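Kojibiose phosphorylase (Gut metagenome, PDB 6W0P) is a two-subunit carbohydrate-active phosphorylase of glycoside hydrolase family 65, with a helical central catalytic domain between beta-rich terminal domains. Local coordinates at residues L389-V398 with H412-V423. Residues are numbered along the deposited sequence; the frame is centred on the assembly and turned at random.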
loop_
_atom_site.group_PDB
_atom_site.type_symbol
_atom_site.label_atom_id
_atom_site.label_comp_id
_atom_site.label_asym_id
_atom_site.label_seq_id
_atom_site.Cartn_x
_atom_site.Cartn_y
_atom_site.Cartn_z
ATOM N N LEU A 389 -16.442 2.698 3.774
ATOM C CA LEU A 389 -15.760 2.490 5.080
ATOM C C LEU A 389 -16.690 1.806 6.094
ATOM O O LEU A 389 -16.445 1.966 7.304
ATOM C CB LEU A 389 -15.267 3.838 5.625
ATOM C CG LEU A 389 -14.238 4.570 4.767
ATOM C CD1 LEU A 389 -13.790 5.863 5.440
ATOM C CD2 LEU A 389 -13.045 3.675 4.471
ATOM N N ASP A 390 -17.692 1.050 5.645
ATOM C CA ASP A 390 -18.575 0.230 6.531
ATOM C C ASP A 390 -19.179 1.106 7.642
ATOM O O ASP A 390 -19.360 0.618 8.780
ATOM C CB ASP A 390 -17.816 -0.989 7.074
ATOM C CG ASP A 390 -17.573 -2.049 6.003
ATOM O OD1 ASP A 390 -18.088 -1.883 4.884
ATOM O OD2 ASP A 390 -16.873 -3.021 6.283
ATOM N N SER A 391 -19.532 2.342 7.282
ATOM C CA SER A 391 -20.125 3.373 8.161
ATOM C C SER A 391 -21.368 3.935 7.479
ATOM O O SER A 391 -21.618 3.537 6.314
ATOM C CB SER A 391 -19.092 4.449 8.463
ATOM O OG SER A 391 -17.975 3.879 9.140
ATOM N N ILE A 392 -22.099 4.811 8.173
ATOM C CA ILE A 392 -23.267 5.563 7.622
ATOM C C ILE A 392 -23.020 7.073 7.760
ATOM O O ILE A 392 -21.916 7.478 8.227
ATOM C CB ILE A 392 -24.583 5.088 8.265
ATOM C CG1 ILE A 392 -24.598 5.240 9.787
ATOM C CG2 ILE A 392 -24.899 3.649 7.823
ATOM C CD1 ILE A 392 -26.009 5.154 10.378
ATOM N N GLY A 393 -23.963 7.889 7.293
ATOM C CA GLY A 393 -23.792 9.351 7.272
ATOM C C GLY A 393 -22.829 9.772 6.171
ATOM O O GLY A 393 -22.826 9.136 5.098
ATOM N N ALA A 394 -22.078 10.850 6.393
ATOM C CA ALA A 394 -21.249 11.490 5.350
ATOM C C ALA A 394 -19.792 11.545 5.833
ATOM O O ALA A 394 -19.534 12.196 6.862
ATOM C CB ALA A 394 -21.793 12.856 5.009
ATOM N N CYS A 395 -18.908 10.817 5.144
ATOM C CA CYS A 395 -17.445 10.811 5.357
ATOM C C CYS A 395 -16.833 11.615 4.216
ATOM O O CYS A 395 -16.695 11.052 3.114
ATOM C CB CYS A 395 -16.875 9.403 5.387
ATOM S SG CYS A 395 -15.073 9.381 5.584
ATOM N N PHE A 396 -16.574 12.900 4.431
ATOM C CA PHE A 396 -15.968 13.768 3.395
ATOM C C PHE A 396 -14.536 13.297 3.155
ATOM O O PHE A 396 -13.788 12.985 4.089
ATOM C CB PHE A 396 -16.057 15.243 3.798
ATOM C CG PHE A 396 -17.413 15.847 3.581
ATOM C CD1 PHE A 396 -17.778 16.312 2.327
ATOM C CD2 PHE A 396 -18.327 15.916 4.612
ATOM C CE1 PHE A 396 -19.049 16.827 2.112
ATOM C CE2 PHE A 396 -19.599 16.417 4.392
ATOM C CZ PHE A 396 -19.957 16.878 3.145
ATOM N N PRO A 397 -14.101 13.258 1.880
ATOM C CA PRO A 397 -12.820 12.660 1.537
ATOM C C PRO A 397 -11.587 13.502 1.889
ATOM O O PRO A 397 -11.694 14.707 1.976
ATOM C CB PRO A 397 -12.957 12.494 0.015
ATOM C CG PRO A 397 -13.830 13.679 -0.399
ATOM C CD PRO A 397 -14.847 13.755 0.710
ATOM N N VAL A 398 -10.433 12.838 1.991
ATOM C CA VAL A 398 -9.085 13.455 2.156
ATOM C C VAL A 398 -8.799 14.340 0.941
ATOM O O VAL A 398 -8.443 15.526 1.110
ATOM C CB VAL A 398 -8.002 12.376 2.335
ATOM C CG1 VAL A 398 -6.610 12.969 2.291
ATOM C CG2 VAL A 398 -8.210 11.599 3.622
ATOM N N HIS A 412 -4.076 7.081 4.735
ATOM C CA HIS A 412 -4.673 8.416 4.929
ATOM C C HIS A 412 -6.179 8.309 4.728
ATOM O O HIS A 412 -6.912 8.798 5.634
ATOM C CB HIS A 412 -4.045 9.511 4.039
ATOM C CG HIS A 412 -2.578 9.696 4.239
ATOM N ND1 HIS A 412 -1.765 10.296 3.277
ATOM C CD2 HIS A 412 -1.752 9.242 5.198
ATOM C CE1 HIS A 412 -0.511 10.233 3.662
ATOM N NE2 HIS A 412 -0.472 9.582 4.840
ATOM N N ALA A 413 -6.626 7.717 3.610
ATOM C CA ALA A 413 -8.051 7.757 3.178
ATOM C C ALA A 413 -8.945 6.963 4.130
ATOM O O ALA A 413 -10.104 7.359 4.260
ATOM C CB ALA A 413 -8.245 7.290 1.749
ATOM N N SER A 414 -8.435 5.922 4.784
ATOM C CA SER A 414 -9.233 5.059 5.698
ATOM C C SER A 414 -9.090 5.538 7.146
ATOM O O SER A 414 -9.856 5.050 8.019
ATOM C CB SER A 414 -8.856 3.612 5.581
ATOM O OG SER A 414 -9.089 3.139 4.261
ATOM N N THR A 415 -8.172 6.469 7.423
ATOM C CA THR A 415 -7.736 6.734 8.818
ATOM C C THR A 415 -8.008 8.163 9.294
ATOM O O THR A 415 -8.049 8.331 10.535
ATOM C CB THR A 415 -6.255 6.400 8.983
ATOM O OG1 THR A 415 -5.525 7.261 8.117
ATOM C CG2 THR A 415 -5.984 4.948 8.684
ATOM N N GLN A 416 -8.166 9.128 8.390
ATOM C CA GLN A 416 -8.171 10.576 8.725
ATOM C C GLN A 416 -9.579 11.133 8.520
ATOM O O GLN A 416 -10.037 11.169 7.367
ATOM C CB GLN A 416 -7.184 11.359 7.856
ATOM C CG GLN A 416 -5.716 11.114 8.181
ATOM C CD GLN A 416 -4.837 11.984 7.315
ATOM O OE1 GLN A 416 -4.841 11.840 6.093
ATOM N NE2 GLN A 416 -4.187 12.967 7.935
ATOM N N PHE A 417 -10.225 11.603 9.585
ATOM C CA PHE A 417 -11.600 12.161 9.494
ATOM C C PHE A 417 -11.553 13.682 9.617
ATOM O O PHE A 417 -12.632 14.303 9.661
ATOM C CB PHE A 417 -12.511 11.395 10.458
ATOM C CG PHE A 417 -12.363 9.907 10.263
ATOM C CD1 PHE A 417 -12.431 9.353 8.998
ATOM C CD2 PHE A 417 -12.061 9.074 11.320
ATOM C CE1 PHE A 417 -12.248 7.988 8.805
ATOM C CE2 PHE A 417 -11.884 7.711 11.132
ATOM C CZ PHE A 417 -11.970 7.171 9.876
ATOM N N GLN A 418 -10.353 14.272 9.573
ATOM C CA GLN A 418 -10.176 15.749 9.582
ATOM C C GLN A 418 -10.997 16.389 8.469
ATOM O O GLN A 418 -11.428 17.514 8.646
ATOM C CB GLN A 418 -8.695 16.178 9.516
ATOM C CG GLN A 418 -7.923 15.718 8.283
ATOM C CD GLN A 418 -6.430 15.621 8.525
ATOM O OE1 GLN A 418 -5.977 15.187 9.583
ATOM N NE2 GLN A 418 -5.653 16.036 7.545
ATOM N N PRO A 419 -11.282 15.782 7.294
ATOM C CA PRO A 419 -12.125 16.484 6.321
ATOM C C PRO A 419 -13.576 16.651 6.799
ATOM O O PRO A 419 -14.171 17.693 6.546
ATOM C CB PRO A 419 -12.062 15.619 5.061
ATOM C CG PRO A 419 -10.877 14.679 5.268
ATOM C CD PRO A 419 -10.752 14.507 6.762
ATOM N N SER A 420 -14.106 15.629 7.483
ATOM C CA SER A 420 -15.489 15.583 8.011
ATOM C C SER A 420 -15.637 16.566 9.183
ATOM O O SER A 420 -16.514 17.421 9.115
ATOM C CB SER A 420 -15.875 14.177 8.389
ATOM O OG SER A 420 -15.954 13.358 7.235
ATOM N N THR A 421 -14.771 16.524 10.190
ATOM C CA THR A 421 -14.788 17.551 11.266
ATOM C C THR A 421 -14.421 18.917 10.665
ATOM O O THR A 421 -14.937 19.918 11.147
ATOM C CB THR A 421 -13.951 17.136 12.475
ATOM O OG1 THR A 421 -12.583 16.949 12.099
ATOM C CG2 THR A 421 -14.512 15.889 13.118
ATOM N N GLY A 422 -13.632 18.958 9.597
ATOM C CA GLY A 422 -13.288 20.222 8.910
ATOM C C GLY A 422 -14.501 20.920 8.304
ATOM O O GLY A 422 -14.614 22.164 8.430
ATOM N N VAL A 423 -15.386 20.173 7.662
ATOM C CA VAL A 423 -16.692 20.725 7.185
ATOM C C VAL A 423 -17.517 21.159 8.403
ATOM O O VAL A 423 -18.044 22.266 8.366
ATOM C CB VAL A 423 -17.435 19.772 6.225
ATOM C CG1 VAL A 423 -18.752 20.360 5.753
ATOM C CG2 VAL A 423 -16.567 19.432 5.011
HETATM O O HOH W 1 -13.661 12.154 6.594
#
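Phe396 meets the first turns of helix 418-434 through both its backbone and its ring, joining the loop after helix 379-388 to the next long helix of the (alpha/alpha)6-barrel catalytic domain characteristic of family 65. Its N-H donates a bent hydrogen bond to Ser420 OG (2.9 Å, N-H...O angle 137°). A water donates to Phe396 O (2.6 Å) and also pairs with Ser420 OG, so this hydroxyl links the amide and the carbonyl of the same loop residue. Followed outward, Phe396 CB lies near Ser420 OG and is 4.2 Å from Pro419 CB. CG and CD2 then run beneath Val423 CG2, which makes a CH-pi contact over one ring face, 4.1 Å from the centroid and toward the rim. CG stands anti to the carbonyl carbon (chi1 -78°), which brings the ring under Val423, one turn beyond Pro419. Ala382 of helix 379-388 also touches Phe396.

At the helix start, the N-cap residue Phe417 turns its ring back to the loop. Leu389 CD1 reaches the ring edge at Phe417 CE1 (4.3 Å), while Cys395 SG approaches obliquely as a sulfur-aromatic contact; the rings of Phe417 and Phe454 of helix 437-458 meet edge-to-face. Directly after Leu389, Asp390 is the C-prime residue of the Schellman motif that ends helix 379-388, and its carboxylate forms a salt bridge with Arg578 of the second subunit. At the other end of the loop, Val398 directs CG2 to the backbone of helix 410-413, 3.7 Å from His412 O.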